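Local coordinates for alanine glyoxylate transaminase (PDB 2ZC0), which probably transfers the amino group of alanine to glyoxylate, using pyridoxal 5'-phosphate as cofactor, and works as a homodimer, at residues T244-G256 with A279-L291. Residues are numbered along the deposited sequence; the frame is centred on the assembly and turned at random.
With PMP (4'-deoxy-4'-aminopyridoxal-5'-phosphate), chain F.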
ATOM      1  N   THR A 244       9.340 -19.921  20.059  1.00 39.13           N
ATOM      2  CA  THR A 244       8.288 -20.915  20.123  1.00 39.66           C
ATOM      3  C   THR A 244       8.700 -22.155  20.898  1.00 39.23           C
ATOM      4  O   THR A 244       9.888 -22.423  21.087  1.00 37.15           O
ATOM      5  CB  THR A 244       7.845 -21.328  18.702  1.00 40.66           C
ATOM      6  OG1 THR A 244       6.890 -22.389  18.794  1.00 43.21           O
ATOM      7  CG2 THR A 244       9.030 -21.772  17.870  1.00 40.19           C
ATOM      8  N   LEU A 245       7.693 -22.888  21.364  1.00 39.07           N
ATOM      9  CA  LEU A 245       7.882 -24.124  22.115  1.00 39.58           C
ATOM     10  C   LEU A 245       7.524 -25.304  21.224  1.00 40.43           C
ATOM     11  O   LEU A 245       7.533 -26.451  21.670  1.00 40.02           O
ATOM     12  CB  LEU A 245       6.963 -24.161  23.340  1.00 41.59           C
ATOM     13  CG  LEU A 245       7.448 -23.701  24.715  1.00 43.41           C
ATOM     14  CD1 LEU A 245       6.305 -23.862  25.705  1.00 43.56           C
ATOM     15  CD2 LEU A 245       8.651 -24.530  25.163  1.00 43.61           C
ATOM     16  N   SER A 246       7.202 -25.018  19.965  1.00 40.75           N
ATOM     17  CA  SER A 246       6.819 -26.065  19.033  1.00 42.13           C
ATOM     18  C   SER A 246       7.830 -27.219  18.938  1.00 42.68           C
ATOM     19  O   SER A 246       7.432 -28.376  18.870  1.00 41.93           O
ATOM     20  CB  SER A 246       6.548 -25.467  17.643  1.00 42.91           C
ATOM     21  OG  SER A 246       7.704 -24.867  17.095  1.00 47.61           O
ATOM     22  N   LYS A 247       9.127 -26.919  18.961  1.00 43.95           N
ATOM     23  CA  LYS A 247      10.130 -27.982  18.867  1.00 46.65           C
ATOM     24  C   LYS A 247      10.363 -28.698  20.195  1.00 47.45           C
ATOM     25  O   LYS A 247      11.167 -29.623  20.271  1.00 48.50           O
ATOM     26  CB  LYS A 247      11.461 -27.432  18.348  1.00 45.39           C
ATOM     27  CG  LYS A 247      11.325 -26.553  17.110  1.00 47.10           C
ATOM     28  CD  LYS A 247      10.614 -27.282  15.985  1.00 49.53           C
ATOM     29  CE  LYS A 247       9.967 -26.292  15.024  1.00 54.38           C
ATOM     30  NZ  LYS A 247      10.953 -25.345  14.430  1.00 55.25           N
ATOM     31  N   VAL A 248       9.656 -28.269  21.233  1.00 46.76           N
ATOM     32  CA  VAL A 248       9.795 -28.866  22.549  1.00 45.90           C
ATOM     33  C   VAL A 248       8.503 -29.552  22.978  1.00 47.17           C
ATOM     34  O   VAL A 248       8.465 -30.767  23.188  1.00 47.19           O
ATOM     35  CB  VAL A 248      10.152 -27.796  23.608  1.00 47.86           C
ATOM     36  CG1 VAL A 248      10.190 -28.416  25.001  1.00 45.77           C
ATOM     37  CG2 VAL A 248      11.491 -27.147  23.267  1.00 46.35           C
ATOM     38  N   LEU A 249       7.442 -28.760  23.106  1.00 47.30           N
ATOM     39  CA  LEU A 249       6.147 -29.268  23.529  1.00 46.24           C
ATOM     40  C   LEU A 249       5.436 -30.001  22.398  1.00 46.05           C
ATOM     41  O   LEU A 249       4.737 -30.989  22.618  1.00 45.51           O
ATOM     42  CB  LEU A 249       5.281 -28.108  24.026  1.00 46.27           C
ATOM     43  CG  LEU A 249       3.875 -28.452  24.525  1.00 50.37           C
ATOM     44  CD1 LEU A 249       3.963 -29.256  25.831  1.00 49.27           C
ATOM     45  CD2 LEU A 249       3.094 -27.158  24.749  1.00 49.56           C
ATOM     46  N   GLY A 250       5.628 -29.518  21.180  1.00 45.14           N
ATOM     47  CA  GLY A 250       4.967 -30.116  20.041  1.00 45.11           C
ATOM     48  C   GLY A 250       4.671 -29.027  19.029  1.00 45.90           C
ATOM     49  O   GLY A 250       4.127 -27.973  19.352  1.00 45.98           O
ATOM     50  N   THR A 251       5.032 -29.300  17.789  1.00 45.38           N
ATOM     51  CA  THR A 251       4.859 -28.368  16.698  1.00 44.63           C
ATOM     52  C   THR A 251       3.399 -28.036  16.322  1.00 43.05           C
ATOM     53  O   THR A 251       3.144 -27.004  15.706  1.00 42.43           O
ATOM     54  CB  THR A 251       5.618 -28.915  15.487  1.00 43.33           C
ATOM     55  OG1 THR A 251       6.267 -27.844  14.796  1.00 47.00           O
ATOM     56  CG2 THR A 251       4.693 -29.641  14.573  1.00 41.86           C
ATOM     57  N   GLY A 252       2.451 -28.890  16.704  1.00 40.91           N
ATOM     58  CA  GLY A 252       1.056 -28.644  16.371  1.00 39.68           C
ATOM     59  C   GLY A 252       0.209 -27.895  17.404  1.00 39.96           C
ATOM     60  O   GLY A 252      -0.975 -27.658  17.167  1.00 36.64           O
ATOM     61  N   PHE A 253       0.808 -27.521  18.537  1.00 37.39           N
ATOM     62  CA  PHE A 253       0.096 -26.808  19.597  1.00 37.88           C
ATOM     63  C   PHE A 253      -0.052 -25.319  19.248  1.00 36.70           C
ATOM     64  O   PHE A 253      -0.933 -24.630  19.761  1.00 35.79           O
ATOM     65  CB  PHE A 253       0.820 -26.974  20.953  1.00 37.77           C
ATOM     66  CG  PHE A 253       0.650 -28.344  21.575  1.00 38.80           C
ATOM     67  CD1 PHE A 253      -0.576 -28.733  22.116  1.00 36.99           C
ATOM     68  CD2 PHE A 253       1.701 -29.262  21.576  1.00 37.89           C
ATOM     69  CE1 PHE A 253      -0.757 -30.021  22.647  1.00 38.71           C
ATOM     70  CE2 PHE A 253       1.532 -30.553  22.104  1.00 39.67           C
ATOM     71  CZ  PHE A 253       0.297 -30.933  22.640  1.00 38.94           C
ATOM     72  N   ARG A 254       0.813 -24.826  18.370  1.00 35.03           N
ATOM     73  CA  ARG A 254       0.747 -23.431  17.946  1.00 35.43           C
ATOM     74  C   ARG A 254       0.969 -22.494  19.137  1.00 34.44           C
ATOM     75  O   ARG A 254       0.143 -21.628  19.401  1.00 35.59           O
ATOM     76  CB  ARG A 254      -0.636 -23.121  17.312  1.00 34.63           C
ATOM     77  CG  ARG A 254      -1.110 -24.064  16.181  1.00 34.23           C
ATOM     78  CD  ARG A 254      -0.336 -23.830  14.888  1.00 37.58           C
ATOM     79  NE  ARG A 254       1.044 -24.229  15.065  1.00 38.21           N
ATOM     80  CZ  ARG A 254       2.103 -23.570  14.611  1.00 40.40           C
ATOM     81  NH1 ARG A 254       3.313 -24.061  14.866  1.00 38.29           N
ATOM     82  NH2 ARG A 254       1.969 -22.446  13.909  1.00 34.06           N
ATOM     83  N   ILE A 255       2.069 -22.684  19.861  1.00 35.19           N
ATOM     84  CA  ILE A 255       2.401 -21.837  21.010  1.00 33.85           C
ATOM     85  C   ILE A 255       3.761 -21.182  20.780  1.00 34.14           C
ATOM     86  O   ILE A 255       4.811 -21.828  20.881  1.00 32.61           O
ATOM     87  CB  ILE A 255       2.448 -22.625  22.345  1.00 35.43           C
ATOM     88  CG1 ILE A 255       1.031 -23.001  22.796  1.00 37.30           C
ATOM     89  CG2 ILE A 255       3.087 -21.757  23.446  1.00 38.72           C
ATOM     90  CD1 ILE A 255       0.126 -21.801  23.090  1.00 34.49           C
ATOM     91  N   GLY A 256       3.720 -19.895  20.448  1.00 31.93           N
ATOM     92  CA  GLY A 256       4.927 -19.142  20.190  1.00 31.87           C
ATOM     93  C   GLY A 256       4.842 -17.796  20.880  1.00 33.86           C
ATOM     94  O   GLY A 256       3.868 -17.512  21.588  1.00 34.97           O
ATOM     95  N   ALA A 279      -4.061 -17.136  21.262  1.00 35.18           N
ATOM     96  CA  ALA A 279      -3.463 -18.453  21.050  1.00 34.94           C
ATOM     97  C   ALA A 279      -4.441 -19.423  21.726  1.00 33.86           C
ATOM     98  O   ALA A 279      -5.193 -19.026  22.621  1.00 33.85           O
ATOM     99  CB  ALA A 279      -2.096 -18.507  21.730  1.00 29.84           C
ATOM    100  N   PRO A 280      -4.446 -20.697  21.313  1.00 33.59           N
ATOM    101  CA  PRO A 280      -5.328 -21.740  21.860  1.00 33.22           C
ATOM    102  C   PRO A 280      -5.216 -21.869  23.383  1.00 34.90           C
ATOM    103  O   PRO A 280      -4.120 -22.040  23.913  1.00 34.55           O
ATOM    104  CB  PRO A 280      -4.839 -23.012  21.153  1.00 35.74           C
ATOM    105  CG  PRO A 280      -4.209 -22.500  19.898  1.00 34.37           C
ATOM    106  CD  PRO A 280      -3.488 -21.270  20.355  1.00 33.70           C
ATOM    107  N   ALA A 281      -6.346 -21.800  24.080  1.00 37.80           N
ATOM    108  CA  ALA A 281      -6.355 -21.899  25.537  1.00 38.77           C
ATOM    109  C   ALA A 281      -5.774 -23.224  26.023  1.00 40.31           C
ATOM    110  O   ALA A 281      -4.945 -23.251  26.942  1.00 39.63           O
ATOM    111  CB  ALA A 281      -7.771 -21.730  26.067  1.00 38.69           C
ATOM    112  N   ILE A 282      -6.205 -24.322  25.410  1.00 40.43           N
ATOM    113  CA  ILE A 282      -5.701 -25.627  25.807  1.00 42.88           C
ATOM    114  C   ILE A 282      -4.190 -25.713  25.649  1.00 41.79           C
ATOM    115  O   ILE A 282      -3.505 -26.230  26.523  1.00 43.00           O
ATOM    116  CB  ILE A 282      -6.307 -26.767  24.981  1.00 44.12           C
ATOM    117  CG1 ILE A 282      -6.111 -26.484  23.499  1.00 42.79           C
ATOM    118  CG2 ILE A 282      -7.773 -26.949  25.341  1.00 46.40           C
ATOM    119  CD1 ILE A 282      -6.603 -27.590  22.627  1.00 45.43           C
ATOM    120  N   SER A 283      -3.663 -25.205  24.542  1.00 42.57           N
ATOM    121  CA  SER A 283      -2.227 -25.267  24.320  1.00 40.92           C
ATOM    122  C   SER A 283      -1.486 -24.415  25.334  1.00 42.45           C
ATOM    123  O   SER A 283      -0.385 -24.765  25.768  1.00 41.59           O
ATOM    124  CB  SER A 283      -1.879 -24.796  22.912  1.00 39.83           C
ATOM    125  OG  SER A 283      -2.573 -25.551  21.936  1.00 40.65           O
ATOM    126  N   GLN A 284      -2.088 -23.296  25.718  1.00 42.52           N
ATOM    127  CA  GLN A 284      -1.444 -22.411  26.677  1.00 42.78           C
ATOM    128  C   GLN A 284      -1.395 -23.069  28.057  1.00 42.77           C
ATOM    129  O   GLN A 284      -0.358 -23.077  28.717  1.00 42.24           O
ATOM    130  CB  GLN A 284      -2.183 -21.067  26.755  1.00 43.61           C
ATOM    131  CG  GLN A 284      -2.122 -20.208  25.484  1.00 42.20           C
ATOM    132  CD  GLN A 284      -2.693 -18.822  25.714  1.00 39.93           C
ATOM    133  OE1 GLN A 284      -3.655 -18.406  25.049  1.00 41.13           O
ATOM    134  NE2 GLN A 284      -2.105 -18.094  26.663  1.00 36.67           N
ATOM    135  N   TYR A 285      -2.519 -23.628  28.487  1.00 43.02           N
ATOM    136  CA  TYR A 285      -2.584 -24.281  29.785  1.00 44.64           C
ATOM    137  C   TYR A 285      -1.712 -25.539  29.821  1.00 45.11           C
ATOM    138  O   TYR A 285      -1.027 -25.792  30.812  1.00 45.68           O
ATOM    139  CB  TYR A 285      -4.044 -24.584  30.142  1.00 42.51           C
ATOM    140  CG  TYR A 285      -4.726 -23.405  30.803  1.00 42.20           C
ATOM    141  CD1 TYR A 285      -4.311 -22.961  32.054  1.00 40.93           C
ATOM    142  CD2 TYR A 285      -5.750 -22.704  30.162  1.00 42.73           C
ATOM    143  CE1 TYR A 285      -4.887 -21.851  32.657  1.00 40.48           C
ATOM    144  CE2 TYR A 285      -6.337 -21.584  30.756  1.00 41.37           C
ATOM    145  CZ  TYR A 285      -5.893 -21.165  32.007  1.00 42.03           C
ATOM    146  OH  TYR A 285      -6.435 -20.048  32.610  1.00 43.85           O
ATOM    147  N   ILE A 286      -1.723 -26.309  28.735  1.00 44.29           N
ATOM    148  CA  ILE A 286      -0.893 -27.504  28.654  1.00 43.43           C
ATOM    149  C   ILE A 286       0.570 -27.091  28.845  1.00 43.84           C
ATOM    150  O   ILE A 286       1.323 -27.744  29.574  1.00 43.83           O
ATOM    151  CB  ILE A 286      -1.028 -28.212  27.286  1.00 43.56           C
ATOM    152  CG1 ILE A 286      -2.378 -28.925  27.174  1.00 42.44           C
ATOM    153  CG2 ILE A 286       0.100 -29.230  27.110  1.00 44.77           C
ATOM    154  CD1 ILE A 286      -2.526 -29.723  25.887  1.00 36.78           C
ATOM    155  N   ALA A 287       0.962 -26.007  28.179  1.00 44.75           N
ATOM    156  CA  ALA A 287       2.326 -25.478  28.249  1.00 44.98           C
ATOM    157  C   ALA A 287       2.646 -24.917  29.630  1.00 45.35           C
ATOM    158  O   ALA A 287       3.794 -24.961  30.079  1.00 45.09           O
ATOM    159  CB  ALA A 287       2.519 -24.381  27.192  1.00 43.56           C
ATOM    160  N   LEU A 288       1.625 -24.374  30.288  1.00 46.68           N
ATOM    161  CA  LEU A 288       1.788 -23.803  31.616  1.00 47.53           C
ATOM    162  C   LEU A 288       2.133 -24.886  32.636  1.00 49.59           C
ATOM    163  O   LEU A 288       3.036 -24.708  33.454  1.00 49.22           O
ATOM    164  CB  LEU A 288       0.510 -23.081  32.047  1.00 46.18           C
ATOM    165  CG  LEU A 288       0.528 -22.506  33.466  1.00 44.41           C
ATOM    166  CD1 LEU A 288       1.685 -21.528  33.624  1.00 43.58           C
ATOM    167  CD2 LEU A 288      -0.795 -21.828  33.744  1.00 45.22           C
ATOM    168  N   GLU A 289       1.403 -25.998  32.589  1.00 50.39           N
ATOM    169  CA  GLU A 289       1.646 -27.113  33.499  1.00 51.63           C
ATOM    170  C   GLU A 289       2.964 -27.787  33.162  1.00 51.10           C
ATOM    171  O   GLU A 289       3.741 -28.131  34.048  1.00 50.34           O
ATOM    172  CB  GLU A 289       0.519 -28.144  33.412  1.00 53.21           C
ATOM    173  CG  GLU A 289      -0.720 -27.766  34.199  1.00 58.28           C
ATOM    174  CD  GLU A 289      -0.400 -27.444  35.648  1.00 59.82           C
ATOM    175  OE1 GLU A 289       0.220 -28.289  36.327  1.00 58.65           O
ATOM    176  OE2 GLU A 289      -0.769 -26.340  36.103  1.00 62.07           O
ATOM    177  N   TYR A 290       3.204 -27.980  31.870  1.00 51.30           N
ATOM    178  CA  TYR A 290       4.432 -28.601  31.403  1.00 50.19           C
ATOM    179  C   TYR A 290       5.618 -27.892  32.049  1.00 52.38           C
ATOM    180  O   TYR A 290       6.519 -28.527  32.597  1.00 51.82           O
ATOM    181  CB  TYR A 290       4.518 -28.477  29.888  1.00 48.70           C
ATOM    182  CG  TYR A 290       5.776 -29.047  29.277  1.00 48.09           C
ATOM    183  CD1 TYR A 290       5.825 -30.370  28.835  1.00 47.76           C
ATOM    184  CD2 TYR A 290       6.916 -28.260  29.129  1.00 47.02           C
ATOM    185  CE1 TYR A 290       6.981 -30.890  28.258  1.00 48.59           C
ATOM    186  CE2 TYR A 290       8.077 -28.773  28.557  1.00 48.84           C
ATOM    187  CZ  TYR A 290       8.102 -30.087  28.125  1.00 48.21           C
ATOM    188  OH  TYR A 290       9.251 -30.597  27.572  1.00 46.75           O
ATOM    189  N   LEU A 291       5.607 -26.565  31.997  1.00 53.27           N
ATOM    190  CA  LEU A 291       6.698 -25.792  32.568  1.00 54.32           C
ATOM    191  C   LEU A 291       6.736 -25.831  34.091  1.00 55.60           C
ATOM    192  O   LEU A 291       7.781 -26.104  34.679  1.00 55.34           O
ATOM    193  CB  LEU A 291       6.624 -24.338  32.094  1.00 53.64           C
ATOM    194  CG  LEU A 291       6.909 -24.089  30.611  1.00 52.88           C
ATOM    195  CD1 LEU A 291       6.838 -22.592  30.347  1.00 50.11           C
ATOM    196  CD2 LEU A 291       8.287 -24.636  30.229  1.00 49.46           C
TER
HETATM  197  N1  PMP F 409      11.155 -20.230  12.629  1.00 61.96           N
HETATM  198  C2  PMP F 409      11.883 -21.194  12.022  1.00 61.40           C
HETATM  199  C2A PMP F 409      13.323 -20.837  11.646  1.00 59.78           C
HETATM  200  C3  PMP F 409      11.335 -22.477  11.756  1.00 60.96           C
HETATM  201  O3  PMP F 409      12.113 -23.441  11.128  1.00 59.18           O
HETATM  202  C4  PMP F 409       9.967 -22.744  12.138  1.00 61.56           C
HETATM  203  C4A PMP F 409       9.381 -24.138  11.848  1.00 61.44           C
HETATM  204  N4A PMP F 409       8.240 -24.111  10.932  1.00 66.22           N
HETATM  205  C5  PMP F 409       9.183 -21.606  12.824  1.00 60.83           C
HETATM  206  C6  PMP F 409       9.834 -20.367  13.040  1.00 61.04           C
HETATM  207  C5A PMP F 409       7.721 -21.759  13.284  1.00 58.98           C
HETATM  208  O4P PMP F 409       7.683 -22.515  14.094  1.00 56.06           O
HETATM  209  P   PMP F 409       6.131 -22.676  14.692  1.00 48.16           P
HETATM  210  O1P PMP F 409       5.797 -22.107  16.470  1.00 57.73           O
HETATM  211  O2P PMP F 409       5.791 -24.556  14.659  1.00 56.02           O
HETATM  212  O3P PMP F 409       4.879 -21.861  13.662  1.00 56.25           O
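Phe253 and Ser283 bring the backbones closest, 5.5 Å between their CA atoms, where the loop between strands 239-244 and 256-259 lies against helix 281-292. Ser283 OG donates to Phe253 O (2.9 Å), in the carbonyl plane and on a lone pair, and the same OG sits at the edge of the Phe253 ring. Beside it Ile255 CG1 presses on Ser283 CB at 3.4 Å, tight for two carbons, while Ile255 CD1 reaches Gln284 CG and Ala279 CB. Leu249 meets the next turns of the helix: chi1 (-180°) carries CG toward it and the methyls then diverge, CD2 to Ala287 CB (3.7 Å), CD1 to an off-centre CH-pi contact 4.2 Å from the Tyr290 ring centroid. Val248 CG1 meets the hydroxyl end of that tyrosine, and Ile286 CD1 touches Phe253 CE1. On the cofactor side, Thr244 OG1 donates to PMP O1P (2.6 Å) and Arg254 NH2 to PMP O3P (3.0 Å), while Arg254 NH1 bonds Thr251 O and NH2 also reaches Asp276 O of the second subunit. A leucine in place of Arg254 would probably leave the phosphate without this positive partner and Thr251 O without its donor. The loop is thus two-sided, apolar toward the helix and polar toward the phosphate; with Lys247 NZ 3.3 Å from PMP C4A, probably the Schiff-base lysine, this is consistent with a fold-type I aminotransferase.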